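PDB 2FNA: conserved hypothetical protein from Sulfolobus solfataricus, which binds ADP and magnesium and is probably an archaeal AAA+ ATPase, with a P-loop NTPase domain and a predicted C-terminal winged helix-turn-helix domain. Local coordinates for residues A[59-65]-A[80-85]; A[124-129]-A[160-164]. One frame throughout, in Å; residues are numbered along the deposited sequence.

Interaction 1 of 2, residues A[59-65]-A[80-85]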
loop_
_atom_site.group_PDB
_atom_site.type_symbol
_atom_site.label_atom_id
_atom_site.label_comp_id
_atom_site.label_asym_id
_atom_site.label_seq_id
_atom_site.Cartn_x
_atom_site.Cartn_y
_atom_site.Cartn_z
ATOM N N ILE A 59 1.596 13.039 -10.880
ATOM C CA ILE A 59 0.687 13.406 -9.815
ATOM C C ILE A 59 0.795 12.263 -8.805
ATOM O O ILE A 59 0.637 11.114 -9.172
ATOM C CB ILE A 59 -0.771 13.459 -10.368
ATOM C CG1 ILE A 59 -0.987 14.723 -11.210
ATOM C CG2 ILE A 59 -1.813 13.317 -9.245
ATOM C CD1 ILE A 59 -0.952 16.009 -10.441
ATOM N N TYR A 60 1.090 12.566 -7.550
ATOM C CA TYR A 60 1.240 11.526 -6.546
ATOM C C TYR A 60 0.179 11.627 -5.475
ATOM O O TYR A 60 0.262 12.494 -4.622
ATOM C CB TYR A 60 2.617 11.630 -5.900
ATOM C CG TYR A 60 3.063 10.382 -5.214
ATOM C CD1 TYR A 60 2.413 9.915 -4.061
ATOM C CD2 TYR A 60 4.126 9.638 -5.722
ATOM C CE1 TYR A 60 2.833 8.754 -3.443
ATOM C CE2 TYR A 60 4.558 8.495 -5.098
ATOM C CZ TYR A 60 3.902 8.054 -3.971
ATOM O OH TYR A 60 4.326 6.912 -3.343
ATOM N N LEU A 61 -0.814 10.741 -5.503
ATOM C CA LEU A 61 -1.837 10.716 -4.448
ATOM C C LEU A 61 -1.484 9.709 -3.351
ATOM O O LEU A 61 -1.568 8.494 -3.552
ATOM C CB LEU A 61 -3.223 10.423 -5.021
ATOM C CG LEU A 61 -3.778 11.430 -6.039
ATOM C CD1 LEU A 61 -5.252 11.141 -6.347
ATOM C CD2 LEU A 61 -3.650 12.850 -5.518
ATOM N N ASP A 62 -1.071 10.247 -2.202
ATOM C CA ASP A 62 -0.730 9.470 -1.020
ATOM C C ASP A 62 -1.994 9.247 -0.161
ATOM O O ASP A 62 -2.415 10.108 0.604
ATOM C CB ASP A 62 0.373 10.189 -0.262
ATOM C CG ASP A 62 0.926 9.377 0.863
ATOM O OD1 ASP A 62 0.803 8.141 0.832
ATOM O OD2 ASP A 62 1.492 9.986 1.790
ATOM N N LEU A 63 -2.642 8.112 -0.355
ATOM C CA LEU A 63 -4.007 7.901 0.144
ATOM C C LEU A 63 -3.978 7.282 1.513
ATOM O O LEU A 63 -4.999 7.144 2.158
ATOM C CB LEU A 63 -4.803 7.054 -0.853
ATOM C CG LEU A 63 -4.922 7.707 -2.239
ATOM C CD1 LEU A 63 -5.372 6.729 -3.338
ATOM C CD2 LEU A 63 -5.839 8.942 -2.166
ATOM N N ARG A 64 -2.780 6.894 1.952
ATOM C CA ARG A 64 -2.549 6.445 3.314
ATOM C C ARG A 64 -3.026 7.475 4.317
ATOM O O ARG A 64 -3.382 7.122 5.424
ATOM C CB ARG A 64 -1.046 6.230 3.592
ATOM C CG ARG A 64 -0.587 4.787 3.718
ATOM C CD ARG A 64 0.324 4.548 4.968
ATOM N NE ARG A 64 1.221 5.674 5.282
ATOM N N LYS A 65 -2.983 8.755 3.971
ATOM C CA LYS A 65 -3.533 9.748 4.882
ATOM C C LYS A 65 -5.030 9.618 5.176
ATOM O O LYS A 65 -5.541 10.344 6.029
ATOM C CB LYS A 65 -3.240 11.165 4.382
ATOM C CG LYS A 65 -3.875 11.557 3.078
ATOM C CD LYS A 65 -3.336 12.925 2.647
ATOM C CE LYS A 65 -1.959 12.836 1.996
ATOM N NZ LYS A 65 -1.187 14.095 2.172
ATOM N N GLU A 80 -6.771 17.153 -2.140
ATOM C CA GLU A 80 -5.512 16.441 -2.359
ATOM C C GLU A 80 -5.054 16.503 -3.819
ATOM O O GLU A 80 -3.867 16.662 -4.099
ATOM C CB GLU A 80 -5.624 14.970 -1.954
ATOM C CG GLU A 80 -5.797 14.743 -0.476
ATOM C CD GLU A 80 -4.590 15.151 0.322
ATOM O OE1 GLU A 80 -3.452 14.909 -0.149
ATOM O OE2 GLU A 80 -4.789 15.694 1.427
ATOM N N LEU A 81 -6.007 16.322 -4.727
ATOM C CA LEU A 81 -5.770 16.424 -6.156
ATOM C C LEU A 81 -5.324 17.854 -6.525
ATOM O O LEU A 81 -4.403 18.063 -7.319
ATOM C CB LEU A 81 -7.062 16.050 -6.882
ATOM C CG LEU A 81 -7.066 15.929 -8.401
ATOM C CD1 LEU A 81 -5.978 14.951 -8.856
ATOM C CD2 LEU A 81 -8.451 15.502 -8.890
ATOM N N GLN A 82 -5.980 18.831 -5.926
ATOM C CA GLN A 82 -5.665 20.242 -6.144
ATOM C C GLN A 82 -4.213 20.540 -5.804
ATOM O O GLN A 82 -3.507 21.157 -6.597
ATOM C CB GLN A 82 -6.615 21.088 -5.304
ATOM C CG GLN A 82 -6.540 22.580 -5.452
ATOM C CD GLN A 82 -7.565 23.228 -4.542
ATOM O OE1 GLN A 82 -8.773 23.187 -4.809
ATOM N NE2 GLN A 82 -7.094 23.780 -3.435
ATOM N N LYS A 83 -3.763 20.056 -4.652
ATOM C CA LYS A 83 -2.372 20.212 -4.230
ATOM C C LYS A 83 -1.404 19.619 -5.251
ATOM O O LYS A 83 -0.431 20.256 -5.623
ATOM C CB LYS A 83 -2.136 19.545 -2.876
ATOM C CG LYS A 83 -2.751 20.264 -1.689
ATOM C CD LYS A 83 -2.765 19.358 -0.459
ATOM N N GLU A 84 -1.675 18.401 -5.711
ATOM C CA GLU A 84 -0.788 17.753 -6.663
ATOM C C GLU A 84 -0.754 18.461 -8.007
ATOM O O GLU A 84 0.308 18.578 -8.618
ATOM C CB GLU A 84 -1.159 16.267 -6.842
ATOM C CG GLU A 84 -0.597 15.374 -5.740
ATOM C CD GLU A 84 0.914 15.504 -5.576
ATOM O OE1 GLU A 84 1.704 15.118 -6.503
ATOM O OE2 GLU A 84 1.303 16.006 -4.500
ATOM N N ILE A 85 -1.911 18.923 -8.467
ATOM C CA ILE A 85 -2.018 19.610 -9.752
ATOM C C ILE A 85 -1.154 20.870 -9.707
ATOM O O ILE A 85 -0.446 21.177 -10.672
ATOM C CB ILE A 85 -3.495 19.917 -10.115
ATOM C CG1 ILE A 85 -4.198 18.625 -10.527
ATOM C CG2 ILE A 85 -3.610 20.921 -11.270
ATOM C CD1 ILE A 85 -5.691 18.695 -10.464
HETATM O O HOH W 1 -1.477 13.093 -1.939
#
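Ile-59 and Leu-61, at the edge of the parallel sheet of the P-loop NTPase domain, pack against the helix that follows their strand and runs along this edge; strand 59-62 and helix 80-85 run roughly antiparallel, at 148°. The tight end is at Ile-59. Its CD1 slides past Glu-84, reaching backbone O at 3.4 Å and CB at 3.6 Å, while Leu-61 CD2 rests on Glu-84 CG at 4.0 Å. Bent at chi2 (-55°), the Glu-84 chain folds over the strand and OE1 takes the amide of Tyr-60 N at 2.8 Å. That bond is nearly straight at the hydrogen (166°) but arrives from above the carboxylate plane; Glu-84 OE2 pairs with Lys-87.

The other end is looser and more exposed. Lys-65 lays CD and CE along the Glu-80 carboxylate, and its NZ forms a salt bridge to Glu-80 OE1 at 3.3 Å whose hydrogen bond is weak. A water fills in here, donating to Glu-80 OE1 and to Tyr-60 O and accepting from Asp-62 N.

On the outer side of this edge strand, Glu-84 meets the amide of Tyr-60, and a water meets Tyr-60 O and Asp-62 N, so the helix binds through polar bonds as well as oily packing.

Interaction 2 of 2, residues A[124-129]-A[160-164]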
loop_
_atom_site.group_PDB
_atom_site.type_symbol
_atom_site.label_atom_id
_atom_site.label_comp_id
_atom_site.label_asym_id
_atom_site.label_seq_id
_atom_site.Cartn_x
_atom_site.Cartn_y
_atom_site.Cartn_z
ATOM N N PHE A 124 -13.335 13.833 -13.981
ATOM C CA PHE A 124 -11.989 13.286 -13.827
ATOM C C PHE A 124 -11.422 12.919 -15.204
ATOM O O PHE A 124 -10.250 13.183 -15.456
ATOM C CB PHE A 124 -11.997 12.093 -12.861
ATOM C CG PHE A 124 -10.620 11.687 -12.345
ATOM C CD1 PHE A 124 -9.797 12.602 -11.675
ATOM C CD2 PHE A 124 -10.158 10.364 -12.498
ATOM C CE1 PHE A 124 -8.522 12.214 -11.197
ATOM C CE2 PHE A 124 -8.891 9.975 -12.030
ATOM C CZ PHE A 124 -8.073 10.904 -11.366
ATOM N N ALA A 125 -12.262 12.398 -16.111
ATOM C CA ALA A 125 -11.817 12.018 -17.460
ATOM C C ALA A 125 -11.330 13.219 -18.297
ATOM O O ALA A 125 -10.311 13.112 -19.014
ATOM C CB ALA A 125 -12.905 11.297 -18.183
ATOM N N ASN A 126 -12.021 14.357 -18.196
ATOM C CA ASN A 126 -11.579 15.594 -18.891
ATOM C C ASN A 126 -10.329 16.182 -18.262
ATOM O O ASN A 126 -9.489 16.778 -18.945
ATOM C CB ASN A 126 -12.668 16.659 -18.865
ATOM C CG ASN A 126 -13.793 16.387 -19.852
ATOM O OD1 ASN A 126 -13.697 15.516 -20.725
ATOM N ND2 ASN A 126 -14.873 17.151 -19.721
ATOM N N LEU A 127 -10.206 16.006 -16.953
ATOM C CA LEU A 127 -9.035 16.445 -16.224
ATOM C C LEU A 127 -7.781 15.705 -16.713
ATOM O O LEU A 127 -6.762 16.336 -17.026
ATOM C CB LEU A 127 -9.264 16.240 -14.727
ATOM C CG LEU A 127 -8.165 16.708 -13.760
ATOM C CD1 LEU A 127 -7.831 18.215 -13.944
ATOM C CD2 LEU A 127 -8.554 16.414 -12.302
ATOM N N LEU A 128 -7.876 14.381 -16.792
ATOM C CA LEU A 128 -6.780 13.520 -17.257
ATOM C C LEU A 128 -6.413 13.853 -18.692
ATOM O O LEU A 128 -5.230 13.892 -19.065
ATOM C CB LEU A 128 -7.183 12.052 -17.189
ATOM C CG LEU A 128 -7.468 11.422 -15.820
ATOM C CD1 LEU A 128 -7.928 9.996 -16.032
ATOM C CD2 LEU A 128 -6.255 11.456 -14.948
ATOM N N GLU A 129 -7.449 14.074 -19.490
ATOM C CA GLU A 129 -7.297 14.421 -20.888
ATOM C C GLU A 129 -6.538 15.737 -21.068
ATOM O O GLU A 129 -5.827 15.912 -22.060
ATOM C CB GLU A 129 -8.676 14.487 -21.556
ATOM C CG GLU A 129 -8.611 14.427 -23.064
ATOM C CD GLU A 129 -9.897 13.946 -23.725
ATOM O OE1 GLU A 129 -10.833 13.474 -23.032
ATOM O OE2 GLU A 129 -9.949 14.036 -24.967
ATOM N N ALA A 160 -13.952 6.796 -15.764
ATOM C CA ALA A 160 -12.835 7.669 -16.145
ATOM C C ALA A 160 -11.511 6.908 -16.306
ATOM O O ALA A 160 -10.763 7.130 -17.243
ATOM C CB ALA A 160 -12.685 8.761 -15.117
ATOM N N LEU A 161 -11.236 5.998 -15.386
ATOM C CA LEU A 161 -10.050 5.142 -15.502
ATOM C C LEU A 161 -10.073 4.301 -16.757
ATOM O O LEU A 161 -9.033 4.121 -17.382
ATOM C CB LEU A 161 -9.936 4.227 -14.281
ATOM C CG LEU A 161 -9.667 4.941 -12.963
ATOM C CD1 LEU A 161 -9.701 3.991 -11.777
ATOM C CD2 LEU A 161 -8.326 5.657 -13.047
ATOM N N ALA A 162 -11.260 3.777 -17.111
ATOM C CA ALA A 162 -11.427 2.955 -18.315
ATOM C C ALA A 162 -11.287 3.807 -19.576
ATOM O O ALA A 162 -10.680 3.389 -20.551
ATOM C CB ALA A 162 -12.787 2.271 -18.307
ATOM N N TYR A 163 -11.855 5.001 -19.544
ATOM C CA TYR A 163 -11.717 5.945 -20.643
ATOM C C TYR A 163 -10.229 6.255 -20.959
ATOM O O TYR A 163 -9.807 6.259 -22.118
ATOM C CB TYR A 163 -12.514 7.234 -20.367
ATOM C CG TYR A 163 -12.291 8.263 -21.447
ATOM C CD1 TYR A 163 -12.912 8.128 -22.672
ATOM C CD2 TYR A 163 -11.390 9.320 -21.272
ATOM C CE1 TYR A 163 -12.692 9.026 -23.694
ATOM C CE2 TYR A 163 -11.153 10.232 -22.304
ATOM C CZ TYR A 163 -11.812 10.070 -23.512
ATOM O OH TYR A 163 -11.618 10.938 -24.565
ATOM N N ALA A 164 -9.461 6.529 -19.913
ATOM C CA ALA A 164 -8.039 6.752 -20.017
ATOM C C ALA A 164 -7.320 5.520 -20.544
ATOM O O ALA A 164 -6.529 5.601 -21.494
ATOM C CB ALA A 164 -7.478 7.142 -18.637
#
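Ala-125 and Ala-160 bring two helices of the P-loop NTPase fold together, their CA atoms 4.7 Å apart. The short segments run roughly parallel, with axes 9.1 Å apart at closest approach and a crossing angle of -34°.

Apolar packing makes up most of the contact. The methyl of Ala-160 fits against the start of the other helix, with CB 3.8 Å from Ala-125 N and 4.0 Å from Ala-125 CB. Phe-124 chi1 (-165°) places CG opposite the backbone N and turns the ring edge to Ala-160 CB and Leu-161 CD2. Leu-128 divides its two methyls: CD2 sits over one face of the Phe-124 ring, offset toward the rim, while CD1 crosses the interface to Ala-164 CB at 3.9 Å. Phe-173 of strand 171-177 touches the side chains of Leu-128, Leu-161 and Ala-164, so both helices sit on the sheet.

The polar part lies on the other side of the alanines. Tyr-163 passes its ring beside Ala-125 CB, with CD2 4.0 Å away, and carries its hydroxyl on to the extended Glu-129, the two side chains crossing at about a right angle. Were Tyr-163 replaced by an alanine, the Glu-129 carboxylate would probably lose this donor and the Ala-125 methyl its ring neighbour. Tyr-163 OH donates to Glu-129 OE1 at 3.1 Å, meeting that oxygen from above the carboxylate plane, 44° out of it.

In the fold
Coming from the N terminus, the chain runs through strand 58-62 and, after a short excursion, folds helix 74-91 back against it: interaction 1 closes that loop. Only afterwards does interaction 2 open, at helix 124-133; the chain then passes through strand 139-144, the neighbour of 58-62 in the sheet, before helix 158-167 closes the second loop. The two loops follow in series and neither nest nor cross. They meet in space nonetheless, their centres about 16 Å apart: Leu-81 CD2 packs on Leu-127 CD2 at 3.5 Å and on the Phe-124 ring, so helix 124-133 links helix 74-91, at the edge strand, to helix 158-167, which packs on strand 171-177.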